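Phosphate binding protein (Planctomyces limnophilus, PDB 4JWO) is a possible phosphate-binding protein of the PstS family, probably serving phosphate transport across the cytoplasmic membrane. Local coordinates at residues 189-194 and 229-234; 225-230 and 239-244; 246-251 and 318-323. All blocks are in the same frame, centred on the assembly; numbering follows the deposited sequence. Where two conformers were deposited one is given.

Contact 1: 189-194 and 229-234; sequences QLFGAD and QGVVDS
Phe191 and Gly230 mark where strand 189-192 comes nearest to helix 224-233, their CA atoms 7.2 Å apart, and at the end of the helix Gln189 and Ser234 keep the same separation between their CA atoms. The layout is a beta-alpha-beta crossover of the periplasmic binding protein fold: the helix links two strands, 219-220 and 237-242, that both run parallel to strand 189-192, and it lies over that central strand. Backbone bonds from Gln189 and Phe191 to strand 237-242 fix the strand in the sheet; it meets the helix through its side chains, and Phe191 lies against helix backbone. Its CG stands anti to the carbonyl carbon (chi1 -65°), which sends the ring away from the strand and against the last full turn of the helix. One ring face receives Gly230: the CA sits 4.0 Å from the centroid of the Phe191 ring and 30° off its normal, a CH-pi contact. Gly230 C and Val231 N lie over the same face, displaced toward the rim. The nearness depends on the missing side chain, since a CB built on Gly230 would fall 2.4 Å from Phe191 CE2. Val231 and Phe191 lie alongside with their tips pointing contrary ways, and the touch is made by Val231 CG2 at 4.1 Å from Phe191 CD1. Val231 is buried; its side chain also rests on Leu253, while its backbone O accepts a bond from Asn149. The Phe191 side chain also touches Thr219 and Ala237 of the neighbouring strands. Some 186 Å² is buried in all, without a polar bond between the segments. At the far corner of the ring, Phe191 CZ stops 3.6 Å from Gly230 O.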
loop_
_atom_site.group_PDB
_atom_site.type_symbol
_atom_site.label_atom_id
_atom_site.label_comp_id
_atom_site.label_asym_id
_atom_site.label_seq_id
_atom_site.Cartn_x
_atom_site.Cartn_y
_atom_site.Cartn_z
ATOM N N GLN A 189 -23.670 -6.810 1.215
ATOM C CA GLN A 189 -22.995 -7.762 0.334
ATOM C C GLN A 189 -21.549 -7.324 0.202
ATOM O O GLN A 189 -21.267 -6.289 -0.387
ATOM C CB GLN A 189 -23.657 -7.780 -1.047
ATOM C CG GLN A 189 -25.183 -7.864 -1.033
ATOM C CD GLN A 189 -25.704 -9.237 -0.654
ATOM O OE1 GLN A 189 -24.934 -10.148 -0.341
ATOM N NE2 GLN A 189 -27.024 -9.395 -0.683
ATOM N N LEU A 190 -20.638 -8.108 0.770
ATOM C CA LEU A 190 -19.242 -7.712 0.883
ATOM C C LEU A 190 -18.389 -8.179 -0.284
ATOM O O LEU A 190 -18.468 -9.331 -0.703
ATOM C CB LEU A 190 -18.634 -8.284 2.170
ATOM C CG LEU A 190 -19.262 -7.789 3.473
ATOM C CD1 LEU A 190 -18.613 -8.531 4.631
ATOM C CD2 LEU A 190 -19.070 -6.279 3.624
ATOM N N PHE A 191 -17.544 -7.270 -0.769
ATOM C CA PHE A 191 -16.601 -7.546 -1.849
ATOM C C PHE A 191 -15.230 -7.063 -1.438
ATOM O O PHE A 191 -15.093 -6.003 -0.850
ATOM C CB PHE A 191 -17.032 -6.811 -3.128
ATOM C CG PHE A 191 -18.332 -7.298 -3.692
ATOM C CD1 PHE A 191 -19.537 -6.732 -3.284
ATOM C CD2 PHE A 191 -18.354 -8.323 -4.621
ATOM C CE1 PHE A 191 -20.748 -7.198 -3.797
ATOM C CE2 PHE A 191 -19.551 -8.789 -5.134
ATOM C CZ PHE A 191 -20.751 -8.218 -4.723
ATOM N N GLY A 192 -14.199 -7.839 -1.747
ATOM C CA GLY A 192 -12.854 -7.443 -1.379
ATOM C C GLY A 192 -11.759 -8.261 -2.014
ATOM O O GLY A 192 -12.010 -9.142 -2.843
ATOM N N ALA A 193 -10.533 -7.974 -1.585
ATOM C CA ALA A 193 -9.335 -8.566 -2.148
ATOM C C ALA A 193 -9.151 -10.008 -1.722
ATOM O O ALA A 193 -9.672 -10.440 -0.695
ATOM C CB ALA A 193 -8.116 -7.748 -1.739
ATOM N N ASP A 194 -8.403 -10.747 -2.524
ATOM C CA ASP A 194 -7.998 -12.098 -2.162
ATOM C C ASP A 194 -7.046 -12.068 -0.964
ATOM O O ASP A 194 -6.258 -11.132 -0.798
ATOM C CB ASP A 194 -7.293 -12.780 -3.343
ATOM C CG ASP A 194 -8.254 -13.342 -4.360
ATOM O OD1 ASP A 194 -9.475 -13.135 -4.216
ATOM O OD2 ASP A 194 -7.777 -14.000 -5.315
ATOM N N GLN A 229 -17.833 -4.629 -10.727
ATOM C CA GLN A 229 -19.117 -5.058 -11.271
ATOM C C GLN A 229 -20.034 -5.579 -10.168
ATOM O O GLN A 229 -21.244 -5.376 -10.206
ATOM C CB GLN A 229 -18.919 -6.130 -12.356
ATOM C CG GLN A 229 -20.182 -6.476 -13.116
ATOM C CD GLN A 229 -20.689 -5.308 -13.940
ATOM O OE1 GLN A 229 -19.905 -4.565 -14.540
ATOM N NE2 GLN A 229 -22.004 -5.134 -13.966
ATOM N N GLY A 230 -19.444 -6.242 -9.176
ATOM C CA GLY A 230 -20.193 -6.733 -8.034
ATOM C C GLY A 230 -20.873 -5.609 -7.281
ATOM O O GLY A 230 -22.056 -5.687 -6.944
ATOM N N VAL A 231 -20.119 -4.547 -7.013
ATOM C CA VAL A 231 -20.679 -3.382 -6.344
ATOM C C VAL A 231 -21.744 -2.701 -7.199
ATOM O O VAL A 231 -22.797 -2.307 -6.692
ATOM C CB VAL A 231 -19.563 -2.398 -5.943
ATOM C CG1 VAL A 231 -20.163 -1.109 -5.371
ATOM C CG2 VAL A 231 -18.634 -3.080 -4.943
ATOM N N VAL A 232 -21.490 -2.563 -8.500
ATOM C CA VAL A 232 -22.488 -2.018 -9.414
ATOM C C VAL A 232 -23.820 -2.788 -9.382
ATOM O O VAL A 232 -24.898 -2.194 -9.440
ATOM C CB VAL A 232 -21.947 -1.980 -10.872
ATOM C CG1 VAL A 232 -23.021 -1.517 -11.850
ATOM C CG2 VAL A 232 -20.711 -1.087 -10.951
ATOM N N ASP A 233 -23.729 -4.109 -9.248
ATOM C CA ASP A 233 -24.889 -4.991 -9.377
ATOM C C ASP A 233 -25.692 -5.197 -8.088
ATOM O O ASP A 233 -26.791 -5.743 -8.128
ATOM C CB ASP A 233 -24.443 -6.365 -9.894
ATOM C CG ASP A 233 -24.145 -6.366 -11.373
ATOM O OD1 ASP A 233 -24.624 -5.458 -12.082
ATOM O OD2 ASP A 233 -23.441 -7.294 -11.827
ATOM N N SER A 234 -25.155 -4.769 -6.954
ATOM C CA SER A 234 -25.831 -4.980 -5.674
ATOM C C SER A 234 -26.043 -3.676 -4.921
ATOM O O SER A 234 -25.085 -3.014 -4.524
ATOM C CB SER A 234 -25.050 -5.950 -4.789
ATOM O OG SER A 234 -25.671 -6.052 -3.521
#

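Contact 2: 225-230 and 239-244; sequences NILVQG and GYFGYA. With FMT (formic acid), chain E.
Phe241 joins strand 237-242 to Leu227 and Val228 of helix 224-233, the closing half of a beta-alpha-beta unit in this periplasmic binding protein fold. The short segments run nearly antiparallel, at 147° between their N-to-C directions and with axes 9.0 Å apart, as expected when a helix turns back directly into the next strand. The CB of Phe241 points toward the helix, and chi1 of 41° sets CG between the backbone N and the carbonyl carbon, so that the ring reaches out between the two helix residues. Along its CD2 side the ring meets Leu227: CD2 lies 3.9 Å from Leu227 CB and nearly as close to Leu227 CD1, the two side chains passing head to tail. CE2 goes on to Val228, near both its N and its CG2, and CE1 on the other side of the ring also faces Val228 CG2. At the tip, Phe241 CZ comes 3.7 Å from Val228 CG2, where Val228 stands roughly perpendicular to the Phe241 side chain. Leu227 also reaches the residue before Phe241, its CD1 resting 4.0 Å from Tyr240 O. All four touching residues are buried, and Val147 of strand 134-148 packs against Phe241 too. Cutting Phe241 back to an alanine would probably open a gap between helix and sheet, leaving Leu227 CB and Val228 CG2 without the ring they pack on. Tyr240 points to the other side of the sheet, where it stacks on Phe203 and meets Trp167 edge-to-face. Beyond the strand, Gly242 is the N-cap of helix 243-247. Tyr243 binds a formic acid molecule, probably from crystallisation, whose carbon lies at the ring edge in plane; Tyr243 OH donates to formic acid O1 at 2.6 Å.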
loop_
_atom_site.group_PDB
_atom_site.type_symbol
_atom_site.label_atom_id
_atom_site.label_comp_id
_atom_site.label_asym_id
_atom_site.label_seq_id
_atom_site.Cartn_x
_atom_site.Cartn_y
_atom_site.Cartn_z
ATOM N N ASN A 225 -11.772 -5.658 -11.448
ATOM C CA ASN A 225 -12.856 -5.299 -12.357
ATOM C C ASN A 225 -14.115 -6.099 -12.049
ATOM O O ASN A 225 -15.233 -5.624 -12.269
ATOM C CB ASN A 225 -12.460 -5.539 -13.817
ATOM C CG ASN A 225 -11.165 -4.856 -14.192
ATOM O OD1 ASN A 225 -10.161 -5.517 -14.497
ATOM N ND2 ASN A 225 -11.177 -3.534 -14.186
ATOM N N ILE A 226 -13.929 -7.324 -11.566
ATOM C CA ILE A 226 -15.042 -8.163 -11.131
ATOM C C ILE A 226 -15.656 -7.612 -9.845
ATOM O O ILE A 226 -16.879 -7.627 -9.680
ATOM C CB ILE A 226 -14.586 -9.640 -10.963
ATOM C CG1 ILE A 226 -14.271 -10.223 -12.341
ATOM C CG2 ILE A 226 -15.654 -10.472 -10.244
ATOM C CD1 ILE A 226 -13.783 -11.650 -12.305
ATOM N N LEU A 227 -14.816 -7.128 -8.933
ATOM C CA LEU A 227 -15.321 -6.503 -7.706
ATOM C C LEU A 227 -16.126 -5.244 -8.021
ATOM O O LEU A 227 -17.186 -5.019 -7.430
ATOM C CB LEU A 227 -14.179 -6.168 -6.747
ATOM C CG LEU A 227 -13.300 -7.340 -6.309
ATOM C CD1 LEU A 227 -12.220 -6.815 -5.367
ATOM C CD2 LEU A 227 -14.141 -8.429 -5.625
ATOM N N VAL A 228 -15.619 -4.421 -8.938
ATOM C CA VAL A 228 -16.351 -3.233 -9.385
ATOM C C VAL A 228 -17.743 -3.618 -9.856
ATOM O O VAL A 228 -18.732 -3.013 -9.431
ATOM C CB VAL A 228 -15.588 -2.482 -10.517
ATOM C CG1 VAL A 228 -16.474 -1.431 -11.189
ATOM C CG2 VAL A 228 -14.319 -1.849 -9.962
ATOM N N GLN A 229 -17.833 -4.629 -10.727
ATOM C CA GLN A 229 -19.117 -5.058 -11.271
ATOM C C GLN A 229 -20.034 -5.579 -10.168
ATOM O O GLN A 229 -21.244 -5.376 -10.206
ATOM C CB GLN A 229 -18.919 -6.130 -12.356
ATOM C CG GLN A 229 -20.182 -6.476 -13.116
ATOM C CD GLN A 229 -20.689 -5.308 -13.940
ATOM O OE1 GLN A 229 -19.905 -4.565 -14.540
ATOM N NE2 GLN A 229 -22.004 -5.134 -13.966
ATOM N N GLY A 230 -19.444 -6.242 -9.176
ATOM C CA GLY A 230 -20.193 -6.733 -8.034
ATOM C C GLY A 230 -20.873 -5.609 -7.281
ATOM O O GLY A 230 -22.056 -5.687 -6.944
ATOM N N GLY A 239 -17.585 -2.643 -0.808
ATOM C CA GLY A 239 -16.380 -3.277 -1.323
ATOM C C GLY A 239 -15.147 -2.457 -1.023
ATOM O O GLY A 239 -15.247 -1.302 -0.620
ATOM N N TYR A 240 -13.975 -3.061 -1.181
ATOM C CA TYR A 240 -12.734 -2.295 -1.136
ATOM C C TYR A 240 -11.769 -2.778 -2.192
ATOM O O TYR A 240 -11.763 -3.955 -2.551
ATOM C CB TYR A 240 -12.070 -2.331 0.255
ATOM C CG TYR A 240 -11.427 -3.645 0.654
ATOM C CD1 TYR A 240 -10.092 -3.904 0.366
ATOM C CD2 TYR A 240 -12.145 -4.612 1.355
ATOM C CE1 TYR A 240 -9.489 -5.098 0.747
ATOM C CE2 TYR A 240 -11.548 -5.828 1.734
ATOM C CZ TYR A 240 -10.217 -6.049 1.432
ATOM O OH TYR A 240 -9.604 -7.229 1.813
ATOM N N PHE A 241 -10.962 -1.847 -2.686
ATOM C CA PHE A 241 -9.924 -2.122 -3.679
ATOM C C PHE A 241 -9.091 -0.866 -3.874
ATOM O O PHE A 241 -9.384 0.173 -3.293
ATOM C CB PHE A 241 -10.476 -2.685 -5.016
ATOM C CG PHE A 241 -11.757 -2.033 -5.505
ATOM C CD1 PHE A 241 -11.761 -0.738 -6.010
ATOM C CD2 PHE A 241 -12.947 -2.738 -5.487
ATOM C CE1 PHE A 241 -12.953 -0.149 -6.475
ATOM C CE2 PHE A 241 -14.128 -2.165 -5.962
ATOM C CZ PHE A 241 -14.130 -0.871 -6.444
ATOM N N GLY A 242 -8.042 -0.963 -4.678
ATOM C CA GLY A 242 -7.137 0.151 -4.864
ATOM C C GLY A 242 -7.811 1.324 -5.537
ATOM O O GLY A 242 -8.731 1.163 -6.343
ATOM N N TYR A 243 -7.330 2.517 -5.218
ATOM C CA TYR A 243 -7.921 3.760 -5.698
ATOM C C TYR A 243 -8.038 3.827 -7.226
ATOM O O TYR A 243 -9.015 4.372 -7.758
ATOM C CB TYR A 243 -7.130 4.957 -5.154
ATOM C CG TYR A 243 -7.584 6.267 -5.733
ATOM C CD1 TYR A 243 -8.684 6.934 -5.213
ATOM C CD2 TYR A 243 -6.925 6.830 -6.825
ATOM C CE1 TYR A 243 -9.110 8.138 -5.765
ATOM C CE2 TYR A 243 -7.348 8.026 -7.373
ATOM C CZ TYR A 243 -8.434 8.669 -6.840
ATOM O OH TYR A 243 -8.857 9.857 -7.397
ATOM N N ALA A 244 -7.050 3.278 -7.932
ATOM C CA ALA A 244 -7.037 3.361 -9.392
ATOM C C ALA A 244 -8.286 2.738 -9.978
ATOM O O ALA A 244 -8.835 3.238 -10.957
ATOM C CB ALA A 244 -5.782 2.699 -9.968
HETATM C C FMT E . -7.453 10.318 -10.119
HETATM O O1 FMT E . -8.620 10.638 -9.894
HETATM O O2 FMT E . -7.109 9.456 -10.927
#

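Contact 3: 246-251 and 318-323; sequences FAENAS and EVKYIK. With SO4 (sulfate ion), chain D.
Lys320 NZ, which faces Glu248 across this contact, donates to sulfate O2 at 2.7 Å, the shorter of its two anionic approaches. The carboxylate is a looser mate: Glu248 OE2 lies 4.0 Å from Lys320 NZ, a long salt bridge, and the two anionic oxygens are about 80° apart as seen from the nitrogen. The surrounding motif is a Schellman ending of helix 310-318. Lys320, with positive phi (82°), is its C-prime residue, and the motif is closed by bonds from Tyr321 N to Val316 O and from Lys320 N to Glu317 O. Across the contact, Glu248 sits in a type I beta turn from Ala247 to Ala250; an overlapping bond from Asn249 N to Phe246 O (2.9 Å) begins one residue earlier. In the two-lobed fold of periplasmic binding proteins, the contact probably reaches from one lobe to the other, because Val319 packs on helix 72-85 whereas Glu248 and Asn249 touch helix 224-233. The long side chains meet nearly perpendicular. Lys320 is bent at chi2 (-69°) and straight beyond, which lays its amine out toward the turn; Glu248 is extended past CG. Only 37 Å² is buried and both residues are exposed, so the link is electrostatic more than packed. A water weakly accepts from Lys320 NZ at 3.4 Å; its approach to Glu248 OE2 is too short to be trusted, so the water-Glu248 bond is doubtful. The amine also makes a cation-pi contact with Tyr245, whose OH binds the same sulfate. That ion, probably from crystallisation, would be likely to temper the pull between Lys320 and Glu248, and it leans on the chain too, with sulfate O4 3.6 Å from Lys320 CE.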
loop_
_atom_site.group_PDB
_atom_site.type_symbol
_atom_site.label_atom_id
_atom_site.label_comp_id
_atom_site.label_asym_id
_atom_site.label_seq_id
_atom_site.Cartn_x
_atom_site.Cartn_y
_atom_site.Cartn_z
ATOM N N PHE A 246 -11.221 2.526 -8.440
ATOM C CA PHE A 246 -12.337 3.437 -8.217
ATOM C C PHE A 246 -12.317 4.568 -9.242
ATOM O O PHE A 246 -13.341 4.872 -9.869
ATOM C CB PHE A 246 -12.345 4.046 -6.804
ATOM C CG PHE A 246 -13.249 5.249 -6.695
ATOM C CD1 PHE A 246 -14.635 5.097 -6.684
ATOM C CD2 PHE A 246 -12.721 6.538 -6.670
ATOM C CE1 PHE A 246 -15.473 6.205 -6.630
ATOM C CE2 PHE A 246 -13.561 7.645 -6.621
ATOM C CZ PHE A 246 -14.930 7.480 -6.596
ATOM N N ALA A 247 -11.152 5.193 -9.401
ATOM C CA ALA A 247 -11.043 6.412 -10.196
ATOM C C ALA A 247 -11.520 6.202 -11.619
ATOM O O ALA A 247 -12.186 7.062 -12.200
ATOM C CB ALA A 247 -9.606 6.935 -10.187
ATOM N N GLU A 248 -11.216 5.040 -12.178
ATOM C CA GLU A 248 -11.546 4.808 -13.578
ATOM C C GLU A 248 -12.991 4.357 -13.745
ATOM O O GLU A 248 -13.490 4.252 -14.865
ATOM C CB GLU A 248 -10.603 3.777 -14.177
ATOM C CG GLU A 248 -10.804 2.416 -13.597
ATOM C CD GLU A 248 -9.796 1.405 -14.095
ATOM O OE1 GLU A 248 -10.133 0.203 -14.114
ATOM O OE2 GLU A 248 -8.668 1.808 -14.451
ATOM N N ASN A 249 -13.659 4.103 -12.622
ATOM C CA ASN A 249 -15.061 3.705 -12.629
ATOM C C ASN A 249 -15.928 4.641 -11.794
ATOM O O ASN A 249 -16.993 4.252 -11.323
ATOM C CB ASN A 249 -15.193 2.277 -12.102
ATOM C CG ASN A 249 -14.592 1.256 -13.039
ATOM O OD1 ASN A 249 -15.121 1.008 -14.125
ATOM N ND2 ASN A 249 -13.485 0.646 -12.623
ATOM N N ALA A 250 -15.478 5.884 -11.623
ATOM C CA ALA A 250 -16.107 6.802 -10.670
ATOM C C ALA A 250 -17.577 7.108 -10.960
ATOM O O ALA A 250 -18.350 7.375 -10.041
ATOM C CB ALA A 250 -15.297 8.096 -10.559
ATOM N N SER A 251 -17.971 7.066 -12.230
ATOM C CA SER A 251 -19.355 7.347 -12.599
ATOM C C SER A 251 -20.320 6.217 -12.229
ATOM O O SER A 251 -21.537 6.390 -12.305
ATOM C CB SER A 251 -19.450 7.639 -14.096
ATOM O OG SER A 251 -19.332 6.438 -14.836
ATOM N N GLU A 318 2.056 2.103 -13.326
ATOM C CA GLU A 318 1.703 0.913 -14.088
ATOM C C GLU A 318 1.164 -0.202 -13.194
ATOM O O GLU A 318 0.304 -0.982 -13.612
ATOM C CB GLU A 318 2.915 0.416 -14.881
ATOM C CG GLU A 318 2.599 -0.220 -16.206
ATOM C CD GLU A 318 3.837 -0.342 -17.069
ATOM O OE1 GLU A 318 4.444 -1.434 -17.091
ATOM O OE2 GLU A 318 4.208 0.662 -17.716
ATOM N N VAL A 319 1.671 -0.282 -11.966
ATOM C CA VAL A 319 1.183 -1.293 -11.031
ATOM C C VAL A 319 0.069 -0.719 -10.154
ATOM O O VAL A 319 -0.258 -1.274 -9.107
ATOM C CB VAL A 319 2.308 -1.893 -10.166
ATOM C CG1 VAL A 319 3.347 -2.595 -11.054
ATOM C CG2 VAL A 319 2.956 -0.809 -9.308
ATOM N N LYS A 320 -0.482 0.413 -10.599
ATOM C CA LYS A 320 -1.733 0.986 -10.080
ATOM C C LYS A 320 -1.580 1.795 -8.793
ATOM O O LYS A 320 -2.567 2.049 -8.091
ATOM C CB LYS A 320 -2.830 -0.079 -9.933
ATOM C CG LYS A 320 -3.135 -0.863 -11.216
ATOM C CD LYS A 320 -3.805 -0.008 -12.274
ATOM C CE LYS A 320 -4.361 -0.889 -13.382
ATOM N NZ LYS A 320 -5.175 -0.115 -14.363
ATOM N N TYR A 321 -0.356 2.218 -8.499
ATOM C CA TYR A 321 -0.114 3.106 -7.372
ATOM C C TYR A 321 -0.077 4.556 -7.841
ATOM O O TYR A 321 -0.185 4.839 -9.035
ATOM C CB TYR A 321 1.197 2.743 -6.656
ATOM C CG TYR A 321 1.141 1.462 -5.837
ATOM C CD1 TYR A 321 0.026 1.147 -5.074
ATOM C CD2 TYR A 321 2.210 0.579 -5.819
ATOM C CE1 TYR A 321 -0.020 -0.034 -4.317
ATOM C CE2 TYR A 321 2.171 -0.592 -5.066
ATOM C CZ TYR A 321 1.054 -0.886 -4.315
ATOM O OH TYR A 321 1.020 -2.050 -3.578
ATOM N N ILE A 322 0.068 5.465 -6.887
ATOM C CA ILE A 322 0.112 6.899 -7.157
ATOM C C ILE A 322 1.572 7.355 -7.082
ATOM O O ILE A 322 2.280 7.036 -6.126
ATOM C CB ILE A 322 -0.747 7.657 -6.112
ATOM C CG1 ILE A 322 -2.229 7.281 -6.288
ATOM C CG2 ILE A 322 -0.523 9.150 -6.227
ATOM C CD1 ILE A 322 -3.112 7.612 -5.096
ATOM N N LYS A 323 2.042 8.074 -8.098
ATOM C CA LYS A 323 3.442 8.492 -8.085
ATOM C C LYS A 323 3.611 9.610 -7.066
ATOM O O LYS A 323 2.656 10.337 -6.766
ATOM C CB LYS A 323 3.925 8.911 -9.481
ATOM C CG LYS A 323 3.315 10.188 -10.002
ATOM C CD LYS A 323 3.924 10.568 -11.341
ATOM C CE LYS A 323 3.314 11.859 -11.871
ATOM N NZ LYS A 323 4.009 12.294 -13.117
HETATM S S SO4 D . -6.397 -3.457 -15.758
HETATM O O1 SO4 D . -6.684 -3.905 -17.126
HETATM O O2 SO4 D . -6.623 -2.017 -15.665
HETATM O O3 SO4 D . -7.293 -4.122 -14.806
HETATM O O4 SO4 D . -5.000 -3.787 -15.464
HETATM O O HOH W 1 -6.546 2.922 -13.985
#

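How the contacts relate
From the N terminus, contact 1 opens on strand 189-192 and closes on the end of helix 224-233. Contact 2 opens on that same helix before the first loop is shut, sharing Gln229 and Gly230, and closes at 239-244; the two therefore overlap rather than nest. Their strands are neighbours in the sheet, so one helix is tied to both. Contact 3 follows in series, opening at 246-251 and closing a longer loop at 318-323, after helix 310-318; it probably joins the two lobes, whereas contacts 1 and 2 stay within one. Contacts 2 and 3 touch where Val228 CG2 lies 3.7 Å from Asn249 ND2, whereas the centres of contacts 1 and 3 are about 17 Å apart.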